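Local coordinates for aspartate aminotransferase (Thermotoga maritima, PDB 1O4S), which catalyses the pyridoxal 5'-phosphate-dependent transfer of the amino group from L-aspartate to 2-oxoglutarate, giving oxaloacetate and L-glutamate, as a homodimer, at residues P51-P56 and Q300-R305; G109-L114 and P133-Y138; E214-L219 and F244-S249. One frame throughout, in Å; residues are numbered along the deposited sequence.

Interaction 1 (P51-P56 and Q300-R305); sequences PDFPTP and QTFKER
P51 meets the helix through its ring carbon CB, which lies 4.0 Å from CZ of F302 in a purely apolar touch at the far end of the phenyl ring. D52 brings the charge. Its CG is set between the backbone N and the carbonyl carbon (chi1 58°), which carries the carboxylate toward R305, whose extended chain arrives from the opposite direction. The guanidinium grips it end-on, one nitrogen to each oxygen. R305 NH1 reaches D52 OD1 at 2.9 Å in an almost straight hydrogen bond (N-H...O 172°), while R305 NH2 reaches D52 OD2 at 2.8 Å in a more bent one. That difference matches the planarity: OD1 lies close to the guanidinium plane and OD2 is tilted from it, the two flat groups being turned 36° apart. R305 NH1 also stands over one face of F302, displaced toward the rim, and has a weak further bond to F368 O.

F53 slides past both F302 and R305. Its CE2 comes to 4.1 Å from F302 CE2, and its CZ reaches T301 CB at 3.8 Å, with the threonine methyl CG2 in the plane of the ring at its edge. The same methyl lies over one face of the R305 guanidinium, whereas T301 OG1 turns back to Y297 O in its own helix. K73 of the second subunit hydrogen-bonds P51 O, and past F53 the backbone of T55 is also bonded to that subunit. The contact thus ties a loop between strand 44-45 and helix 57-68 to helix 296-315, which leads on to the four-stranded sheet of the small domain, an arrangement consistent with the domain junction of fold type I aminotransferases.

Interaction 2 (G109-L114 and P133-Y138); sequences GAKQAL and PVWVSY. With PLP (pyridoxal-5'-phosphate), chain M; SO4 (sulfate ion), chain K.
The indole of W135, which K111 and L114 touch from the neighbouring helix, is occupied on both faces: the PLP ring lies over one, with C2 of the cofactor 3.6 Å above the indole plane and near its centre, and S137 CB sits over the other, offset toward the rim. Y138 CE1 and the sulfate stand at its edges. The phenol of Y138 in turn takes W135 CE3 over one face, also toward the rim, and L114 CD1 at its edge, 3.7 Å from Y138 CE1. An aromatic ring laid on the pyridine, with backbone N-H groups in the first turn of helix 109-121 holding the phosphate, is the arrangement by which fold type I PLP enzymes bind their cofactor.

At the phosphate, A110 N donates to PLP O2P at 2.8 Å and K111 N to PLP O3P at 3.0 Å. G109 has a positive phi (66°), and a CB there would clash with O3P, so both features suit glycine. L114 CD1 fills the corner between the rings, 3.9 Å from W135 CZ3. K111 crosses the indole at about a right angle, its CE 3.7 Å from W135 CH2. A bend at chi3 (-103°) brings its NZ to S137 OG at 3.0 Å, although its stronger polar partner is S273 O of the second subunit.

The Y138 hydroxyl bonds D213 OD2. W135 CG is anti to the backbone N (chi1 -175°), which lays the indole along the cofactor with its pyrrole nitrogen toward the sulfate. N185 and R365, aspartate-binding by similarity like W135, also bond this ion, so it probably marks a substrate carboxylate position. W135 NE1 gives the ion two weak bonds, one to sulfate O2 at 3.2 Å and a longer one to O4.

Interaction 3 (E214-L219 and F244-S249); sequences EVYDSL and FSKSHS. With PLP (pyridoxal-5'-phosphate), chain M.
The Y216 ring crosses the K246 side chain at a slant, CE1 of the tyrosine 3.6 Å from CG of the lysine. Bends at chi2 (-55°) and chi4 (21°) steer K246 to the cofactor, where its NZ is joined covalently to PLP C4A at 1.4 Å, consistent with the internal aldimine of PLP transaminases. With CG anti to the carbonyl carbon (chi1 -67°), the Y216 ring is directed at the cofactor and takes PLP O3 at the edge of the phenol. The hydrogen bond between Y216 OH and PLP O3 is very short, 2.5 Å; Y328 OH is a second partner of that hydroxyl. With a phenylalanine in place of Y216 the ring could still lie against K246, but PLP O3 would probably lose this bond and Y328 its hydroxyl mate.

V215 CG2 approaches PLP C6 at 3.6 Å, while S245 OG donates to PLP O1P at 2.7 Å. Between the backbones, one water donates to V215 O and accepts from S247 N. S218 CB and S247 CB pack at 3.9 Å, and S247 OG is paired with H248 ND1. L219 crosses K246 at about a right angle, its CD1 near the lysine CB. Both loops leave adjacent parallel strands, 209-213 and 238-243; beyond them L219 rests on F302 of helix 296-315, and F244 on A287 and A290 of helix 281-290.

How the interactions relate
Interactions 2 and 3 are buried and share the cofactor: W135 and V215 CG2 approach opposite faces of its ring, and A110 CB packs on V215 CG1 at 3.4 Å. Interaction 1 is only partly buried, its centre about 17 Å from that of the chain, and relies on a charge pair among rings rather than on a ligand. It still borders the site, since P51 CG packs on K246 O at 3.6 Å, and F53 O is probably hydrogen-bonded to S249 OG. Interactions 1 and 2 do not touch, their nearest atoms being about 12 Å apart. All three reach the second subunit, interactions 1 and 2 by hydrogen bonds and interaction 3 by packing of K246 on Y74 of that subunit.

Interaction 1 (P51-P56 and Q300-R305)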
loop_
_atom_site.group_PDB
_atom_site.type_symbol
_atom_site.label_atom_id
_atom_site.label_comp_id
_atom_site.label_asym_id
_atom_site.label_seq_id
_atom_site.Cartn_x
_atom_site.Cartn_y
_atom_site.Cartn_z
ATOM N N PRO B 51 10.806 17.108 -4.225
ATOM C CA PRO B 51 11.448 18.030 -5.159
ATOM C C PRO B 51 10.433 18.774 -6.021
ATOM O O PRO B 51 9.325 18.290 -6.306
ATOM C CB PRO B 51 12.400 17.127 -5.972
ATOM C CG PRO B 51 12.537 15.888 -5.158
ATOM C CD PRO B 51 11.219 15.710 -4.463
ATOM N N ASP B 52 10.794 19.976 -6.407
ATOM C CA ASP B 52 9.942 20.808 -7.255
ATOM C C ASP B 52 10.288 20.625 -8.749
ATOM O O ASP B 52 10.367 21.585 -9.503
ATOM C CB ASP B 52 10.099 22.279 -6.840
ATOM C CG ASP B 52 11.547 22.770 -6.931
ATOM O OD1 ASP B 52 12.464 22.041 -6.517
ATOM O OD2 ASP B 52 11.862 23.886 -7.371
ATOM N N PHE B 53 10.626 19.418 -9.149
ATOM C CA PHE B 53 10.982 19.148 -10.518
ATOM C C PHE B 53 9.862 18.229 -11.022
ATOM O O PHE B 53 9.198 17.555 -10.241
ATOM C CB PHE B 53 12.351 18.462 -10.614
ATOM C CG PHE B 53 13.514 19.409 -10.591
ATOM C CD1 PHE B 53 14.339 19.552 -11.688
ATOM C CD2 PHE B 53 13.795 20.161 -9.459
ATOM C CE1 PHE B 53 15.423 20.451 -11.667
ATOM C CE2 PHE B 53 14.864 21.047 -9.436
ATOM C CZ PHE B 53 15.669 21.184 -10.540
ATOM N N PRO B 54 9.641 18.209 -12.328
ATOM C CA PRO B 54 8.667 17.276 -12.907
ATOM C C PRO B 54 9.282 15.920 -12.927
ATOM O O PRO B 54 10.485 15.777 -12.726
ATOM C CB PRO B 54 8.444 17.818 -14.346
ATOM C CG PRO B 54 9.662 18.657 -14.679
ATOM C CD PRO B 54 10.284 19.058 -13.359
ATOM N N THR B 55 8.454 14.924 -13.174
ATOM C CA THR B 55 8.919 13.619 -13.619
ATOM C C THR B 55 9.761 13.805 -14.882
ATOM O O THR B 55 9.341 14.511 -15.787
ATOM C CB THR B 55 7.715 12.740 -13.949
ATOM O OG1 THR B 55 6.966 12.505 -12.764
ATOM C CG2 THR B 55 8.167 11.391 -14.457
ATOM N N PRO B 56 10.942 13.203 -14.972
ATOM C CA PRO B 56 11.746 13.357 -16.184
ATOM C C PRO B 56 10.993 12.956 -17.429
ATOM O O PRO B 56 10.321 11.945 -17.426
ATOM C CB PRO B 56 12.922 12.426 -15.933
ATOM C CG PRO B 56 13.061 12.414 -14.463
ATOM C CD PRO B 56 11.642 12.386 -13.976
ATOM N N GLN B 300 22.457 19.411 -9.038
ATOM C CA GLN B 300 23.297 20.621 -9.055
ATOM C C GLN B 300 22.473 21.849 -8.720
ATOM O O GLN B 300 22.962 22.776 -8.062
ATOM C CB GLN B 300 23.995 20.822 -10.406
ATOM C CG GLN B 300 24.790 22.150 -10.562
ATOM C CD GLN B 300 26.019 22.315 -9.598
ATOM O OE1 GLN B 300 26.478 23.454 -9.368
ATOM N NE2 GLN B 300 26.545 21.195 -9.058
ATOM N N THR B 301 21.234 21.867 -9.203
ATOM C CA THR B 301 20.297 22.913 -8.833
ATOM C C THR B 301 20.087 22.955 -7.300
ATOM O O THR B 301 20.107 24.021 -6.705
ATOM C CB THR B 301 18.948 22.697 -9.528
ATOM O OG1 THR B 301 19.098 22.748 -10.964
ATOM C CG2 THR B 301 18.007 23.814 -9.128
ATOM N N PHE B 302 19.889 21.795 -6.672
ATOM C CA PHE B 302 19.746 21.718 -5.225
ATOM C C PHE B 302 21.035 22.091 -4.475
ATOM O O PHE B 302 20.978 22.741 -3.433
ATOM C CB PHE B 302 19.256 20.333 -4.778
ATOM C CG PHE B 302 17.757 20.197 -4.764
ATOM C CD1 PHE B 302 17.014 20.713 -3.726
ATOM C CD2 PHE B 302 17.091 19.577 -5.798
ATOM C CE1 PHE B 302 15.627 20.595 -3.716
ATOM C CE2 PHE B 302 15.710 19.438 -5.776
ATOM C CZ PHE B 302 14.983 19.957 -4.731
ATOM N N LYS B 303 22.183 21.705 -5.018
ATOM C CA LYS B 303 23.485 22.064 -4.417
ATOM C C LYS B 303 23.641 23.578 -4.334
ATOM O O LYS B 303 24.052 24.099 -3.320
ATOM C CB LYS B 303 24.644 21.467 -5.224
ATOM C CG LYS B 303 26.054 21.674 -4.638
ATOM C CD LYS B 303 27.068 20.793 -5.381
ATOM C CE LYS B 303 28.449 20.895 -4.766
ATOM N NZ LYS B 303 29.559 20.339 -5.619
ATOM N N GLU B 304 23.292 24.276 -5.405
ATOM C CA GLU B 304 23.459 25.704 -5.425
ATOM C C GLU B 304 22.413 26.452 -4.590
ATOM O O GLU B 304 22.712 27.530 -4.058
ATOM C CB GLU B 304 23.602 26.213 -6.861
ATOM C CG GLU B 304 22.374 26.706 -7.569
ATOM C CD GLU B 304 22.748 27.384 -8.879
ATOM O OE1 GLU B 304 23.891 27.098 -9.373
ATOM O OE2 GLU B 304 21.914 28.188 -9.411
ATOM N N ARG B 305 21.225 25.876 -4.431
ATOM C CA ARG B 305 20.241 26.392 -3.479
ATOM C C ARG B 305 20.726 26.200 -2.032
ATOM O O ARG B 305 20.540 27.069 -1.181
ATOM C CB ARG B 305 18.890 25.666 -3.635
ATOM C CG ARG B 305 18.135 25.949 -4.948
ATOM C CD ARG B 305 17.108 24.956 -5.216
ATOM N NE ARG B 305 16.261 25.261 -6.369
ATOM C CZ ARG B 305 15.211 24.533 -6.695
ATOM N NH1 ARG B 305 14.902 23.468 -5.962
ATOM N NH2 ARG B 305 14.454 24.862 -7.739
#

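Interaction 2 (G109-L114 and P133-Y138)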
loop_
_atom_site.group_PDB
_atom_site.type_symbol
_atom_site.label_atom_id
_atom_site.label_comp_id
_atom_site.label_asym_id
_atom_site.label_seq_id
_atom_site.Cartn_x
_atom_site.Cartn_y
_atom_site.Cartn_z
ATOM N N GLY B 109 6.419 3.424 -2.820
ATOM C CA GLY B 109 7.422 4.270 -2.201
ATOM C C GLY B 109 8.350 3.503 -1.275
ATOM O O GLY B 109 8.131 2.315 -0.931
ATOM N N ALA B 110 9.421 4.175 -0.884
ATOM C CA ALA B 110 10.223 3.758 0.258
ATOM C C ALA B 110 9.382 3.632 1.547
ATOM O O ALA B 110 9.721 2.879 2.438
ATOM C CB ALA B 110 11.391 4.763 0.486
ATOM N N LYS B 111 8.295 4.383 1.654
ATOM C CA LYS B 111 7.474 4.310 2.844
ATOM C C LYS B 111 6.929 2.889 3.100
ATOM O O LYS B 111 6.987 2.404 4.222
ATOM C CB LYS B 111 6.364 5.333 2.811
ATOM C CG LYS B 111 5.689 5.481 4.148
ATOM C CD LYS B 111 4.542 6.492 4.131
ATOM C CE LYS B 111 4.950 7.783 4.754
ATOM N NZ LYS B 111 3.796 8.658 5.173
ATOM N N GLN B 112 6.400 2.231 2.075
ATOM C CA GLN B 112 5.934 0.878 2.230
ATOM C C GLN B 112 7.104 -0.097 2.357
ATOM O O GLN B 112 6.961 -1.102 3.032
ATOM C CB GLN B 112 4.975 0.477 1.084
ATOM C CG GLN B 112 4.256 -0.874 1.357
ATOM C CD GLN B 112 3.428 -1.423 0.189
ATOM O OE1 GLN B 112 3.636 -1.071 -0.981
ATOM N NE2 GLN B 112 2.480 -2.296 0.518
ATOM N N ALA B 113 8.271 0.188 1.780
ATOM C CA ALA B 113 9.418 -0.672 2.022
ATOM C C ALA B 113 9.744 -0.671 3.499
ATOM O O ALA B 113 10.004 -1.739 4.076
ATOM C CB ALA B 113 10.594 -0.269 1.230
ATOM N N LEU B 114 9.701 0.506 4.127
ATOM C CA LEU B 114 9.950 0.630 5.556
ATOM C C LEU B 114 8.890 -0.149 6.359
ATOM O O LEU B 114 9.211 -0.940 7.209
ATOM C CB LEU B 114 9.982 2.112 5.964
ATOM C CG LEU B 114 11.207 2.940 5.482
ATOM C CD1 LEU B 114 10.935 4.461 5.197
ATOM C CD2 LEU B 114 12.400 2.791 6.501
ATOM N N PRO B 133 17.071 14.216 15.686
ATOM C CA PRO B 133 15.789 14.497 14.985
ATOM C C PRO B 133 15.347 13.400 14.015
ATOM O O PRO B 133 16.166 12.881 13.271
ATOM C CB PRO B 133 16.064 15.816 14.233
ATOM C CG PRO B 133 17.154 16.483 15.041
ATOM C CD PRO B 133 18.005 15.349 15.598
ATOM N N VAL B 134 14.070 13.038 14.038
ATOM C CA VAL B 134 13.619 11.837 13.324
ATOM C C VAL B 134 12.427 12.118 12.418
ATOM O O VAL B 134 11.510 12.808 12.807
ATOM C CB VAL B 134 13.296 10.688 14.313
ATOM C CG1 VAL B 134 12.056 10.998 15.134
ATOM C CG2 VAL B 134 13.146 9.330 13.592
ATOM N N TRP B 135 12.459 11.576 11.199
ATOM C CA TRP B 135 11.341 11.705 10.260
ATOM C C TRP B 135 10.012 11.197 10.871
ATOM O O TRP B 135 9.971 10.229 11.635
ATOM C CB TRP B 135 11.651 10.958 8.954
ATOM C CG TRP B 135 10.617 11.125 7.897
ATOM C CD1 TRP B 135 10.068 12.308 7.446
ATOM C CD2 TRP B 135 10.014 10.086 7.119
ATOM N NE1 TRP B 135 9.158 12.050 6.448
ATOM C CE2 TRP B 135 9.111 10.699 6.218
ATOM C CE3 TRP B 135 10.142 8.694 7.084
ATOM C CZ2 TRP B 135 8.342 9.964 5.294
ATOM C CZ3 TRP B 135 9.350 7.949 6.137
ATOM C CH2 TRP B 135 8.486 8.594 5.267
ATOM N N VAL B 136 8.932 11.862 10.497
ATOM C CA VAL B 136 7.645 11.687 11.155
ATOM C C VAL B 136 6.954 10.335 11.027
ATOM O O VAL B 136 6.035 10.067 11.793
ATOM C CB VAL B 136 6.649 12.786 10.729
ATOM C CG1 VAL B 136 7.143 14.137 11.179
ATOM C CG2 VAL B 136 6.423 12.781 9.207
ATOM N N SER B 137 7.376 9.476 10.107
ATOM C CA SER B 137 6.579 8.280 9.808
ATOM C C SER B 137 7.110 7.000 10.422
ATOM O O SER B 137 6.389 6.012 10.558
ATOM C CB SER B 137 6.431 8.103 8.279
ATOM O OG SER B 137 5.188 8.651 7.827
ATOM N N TYR B 138 8.376 7.010 10.808
ATOM C CA TYR B 138 9.018 5.806 11.296
ATOM C C TYR B 138 8.318 5.223 12.538
ATOM O O TYR B 138 8.079 3.999 12.634
ATOM C CB TYR B 138 10.481 6.101 11.646
ATOM C CG TYR B 138 11.414 6.450 10.507
ATOM C CD1 TYR B 138 11.339 5.804 9.268
ATOM C CD2 TYR B 138 12.420 7.402 10.689
ATOM C CE1 TYR B 138 12.234 6.108 8.263
ATOM C CE2 TYR B 138 13.304 7.716 9.695
ATOM C CZ TYR B 138 13.230 7.059 8.486
ATOM O OH TYR B 138 14.141 7.376 7.500
HETATM N N1 PLP M . 12.323 8.513 4.207
HETATM C C2 PLP M . 12.453 9.880 4.356
HETATM C C2A PLP M . 13.237 10.331 5.553
HETATM C C3 PLP M . 11.849 10.771 3.454
HETATM O O3 PLP M . 11.984 11.981 3.598
HETATM C C4 PLP M . 11.147 10.276 2.344
HETATM C C4A PLP M . 10.505 11.256 1.336
HETATM C C5 PLP M . 11.061 8.867 2.224
HETATM C C6 PLP M . 11.645 8.018 3.161
HETATM C C5A PLP M . 10.358 8.114 1.115
HETATM O O4P PLP M . 9.093 8.468 0.582
HETATM P P PLP M . 8.441 7.682 -0.651
HETATM O O1P PLP M . 7.808 8.805 -1.385
HETATM O O2P PLP M . 9.482 6.958 -1.399
HETATM O O3P PLP M . 7.466 6.846 0.081
HETATM S S SO4 K . 8.146 15.291 5.246
HETATM O O1 SO4 K . 9.602 15.189 5.069
HETATM O O2 SO4 K . 7.869 14.967 6.650
HETATM O O3 SO4 K . 7.566 16.603 4.874
HETATM O O4 SO4 K . 7.544 14.329 4.339
#

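Interaction 3 (E214-L219 and F244-S249)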
loop_
_atom_site.group_PDB
_atom_site.type_symbol
_atom_site.label_atom_id
_atom_site.label_comp_id
_atom_site.label_asym_id
_atom_site.label_seq_id
_atom_site.Cartn_x
_atom_site.Cartn_y
_atom_site.Cartn_z
ATOM N N GLU B 214 18.027 5.224 2.594
ATOM C CA GLU B 214 18.966 6.007 1.812
ATOM C C GLU B 214 18.318 6.723 0.615
ATOM O O GLU B 214 18.928 6.906 -0.425
ATOM C CB GLU B 214 20.147 5.087 1.418
ATOM C CG GLU B 214 21.083 4.820 2.616
ATOM C CD GLU B 214 22.303 3.931 2.338
ATOM O OE1 GLU B 214 22.930 4.000 1.231
ATOM O OE2 GLU B 214 22.672 3.162 3.273
ATOM N N VAL B 215 17.075 7.144 0.777
ATOM C CA VAL B 215 16.313 7.709 -0.335
ATOM C C VAL B 215 16.883 9.020 -0.883
ATOM O O VAL B 215 16.579 9.397 -2.021
ATOM C CB VAL B 215 14.836 7.986 -0.016
ATOM C CG1 VAL B 215 14.072 6.742 -0.047
ATOM C CG2 VAL B 215 14.660 8.745 1.300
ATOM N N TYR B 216 17.703 9.701 -0.068
ATOM C CA TYR B 216 18.291 10.989 -0.445
ATOM C C TYR B 216 19.717 10.824 -0.897
ATOM O O TYR B 216 20.411 11.799 -1.055
ATOM C CB TYR B 216 18.227 11.969 0.728
ATOM C CG TYR B 216 16.828 12.389 1.099
ATOM C CD1 TYR B 216 16.149 13.326 0.342
ATOM C CD2 TYR B 216 16.199 11.890 2.220
ATOM C CE1 TYR B 216 14.894 13.740 0.681
ATOM C CE2 TYR B 216 14.914 12.298 2.567
ATOM C CZ TYR B 216 14.271 13.218 1.782
ATOM O OH TYR B 216 13.010 13.642 2.081
ATOM N N ASP B 217 20.148 9.594 -1.144
ATOM C CA ASP B 217 21.563 9.337 -1.434
ATOM C C ASP B 217 22.142 10.006 -2.702
ATOM O O ASP B 217 23.374 10.122 -2.827
ATOM C CB ASP B 217 21.883 7.836 -1.448
ATOM C CG ASP B 217 21.314 7.094 -2.664
ATOM O OD1 ASP B 217 21.787 5.961 -2.937
ATOM O OD2 ASP B 217 20.367 7.497 -3.359
ATOM N N SER B 218 21.265 10.395 -3.635
ATOM C CA SER B 218 21.644 11.092 -4.861
ATOM C C SER B 218 21.788 12.555 -4.601
ATOM O O SER B 218 22.501 13.239 -5.311
ATOM C CB SER B 218 20.521 10.948 -5.928
ATOM O OG SER B 218 20.870 9.884 -6.767
ATOM N N LEU B 219 21.011 13.054 -3.650
ATOM C CA LEU B 219 21.016 14.477 -3.351
ATOM C C LEU B 219 22.083 14.765 -2.302
ATOM O O LEU B 219 21.781 15.076 -1.149
ATOM C CB LEU B 219 19.626 14.935 -2.909
ATOM C CG LEU B 219 18.604 15.008 -4.041
ATOM C CD1 LEU B 219 17.198 14.860 -3.571
ATOM C CD2 LEU B 219 18.774 16.334 -4.750
ATOM N N PHE B 244 12.526 6.068 -6.007
ATOM C CA PHE B 244 12.640 7.033 -7.103
ATOM C C PHE B 244 12.102 8.391 -6.754
ATOM O O PHE B 244 12.233 9.350 -7.529
ATOM C CB PHE B 244 11.922 6.472 -8.342
ATOM C CG PHE B 244 12.561 5.247 -8.853
ATOM C CD1 PHE B 244 12.272 4.013 -8.264
ATOM C CD2 PHE B 244 13.536 5.318 -9.850
ATOM C CE1 PHE B 244 12.889 2.857 -8.701
ATOM C CE2 PHE B 244 14.180 4.164 -10.295
ATOM C CZ PHE B 244 13.861 2.933 -9.719
ATOM N N SER B 245 11.497 8.480 -5.582
ATOM C CA SER B 245 10.738 9.666 -5.209
ATOM C C SER B 245 11.611 10.912 -5.206
ATOM O O SER B 245 11.244 11.920 -5.763
ATOM C CB SER B 245 10.118 9.486 -3.832
ATOM O OG SER B 245 8.912 8.753 -3.900
ATOM N N LYS B 246 12.754 10.835 -4.550
ATOM C CA LYS B 246 13.594 12.015 -4.369
ATOM C C LYS B 246 14.596 12.147 -5.480
ATOM O O LYS B 246 14.759 13.222 -6.043
ATOM C CB LYS B 246 14.267 11.999 -2.960
ATOM C CG LYS B 246 13.260 11.734 -1.762
ATOM C CD LYS B 246 12.094 12.711 -1.741
ATOM C CE LYS B 246 10.959 12.396 -0.715
ATOM N NZ LYS B 246 11.410 11.536 0.371
ATOM N N SER B 247 15.253 11.038 -5.821
ATOM C CA SER B 247 16.285 11.033 -6.831
ATOM C C SER B 247 15.779 11.470 -8.197
ATOM O O SER B 247 16.545 12.044 -8.951
ATOM C CB SER B 247 16.954 9.645 -6.919
ATOM O OG SER B 247 16.031 8.664 -7.377
ATOM N N HIS B 248 14.503 11.205 -8.518
ATOM C CA HIS B 248 13.956 11.503 -9.845
ATOM C C HIS B 248 12.707 12.331 -9.795
ATOM O O HIS B 248 11.993 12.448 -10.795
ATOM C CB HIS B 248 13.641 10.212 -10.575
ATOM C CG HIS B 248 14.858 9.454 -10.971
ATOM N ND1 HIS B 248 15.410 8.470 -10.181
ATOM C CD2 HIS B 248 15.663 9.568 -12.049
ATOM C CE1 HIS B 248 16.475 7.969 -10.782
ATOM N NE2 HIS B 248 16.655 8.626 -11.913
ATOM N N SER B 249 12.431 12.891 -8.631
ATOM C CA SER B 249 11.261 13.705 -8.444
ATOM C C SER B 249 9.998 12.980 -8.932
ATOM O O SER B 249 9.231 13.511 -9.751
ATOM C CB SER B 249 11.418 15.042 -9.145
ATOM O OG SER B 249 10.593 16.006 -8.549
HETATM N N1 PLP M . 12.323 8.513 4.207
HETATM C C2 PLP M . 12.453 9.880 4.356
HETATM C C2A PLP M . 13.237 10.331 5.553
HETATM C C3 PLP M . 11.849 10.771 3.454
HETATM O O3 PLP M . 11.984 11.981 3.598
HETATM C C4 PLP M . 11.147 10.276 2.344
HETATM C C4A PLP M . 10.505 11.256 1.336
HETATM C C5 PLP M . 11.061 8.867 2.224
HETATM C C6 PLP M . 11.645 8.018 3.161
HETATM C C5A PLP M . 10.358 8.114 1.115
HETATM O O4P PLP M . 9.093 8.468 0.582
HETATM P P PLP M . 8.441 7.682 -0.651
HETATM O O1P PLP M . 7.808 8.805 -1.385
HETATM O O2P PLP M . 9.482 6.958 -1.399
HETATM O O3P PLP M . 7.466 6.846 0.081
HETATM O O HOH W 1 14.923 8.578 -3.964
#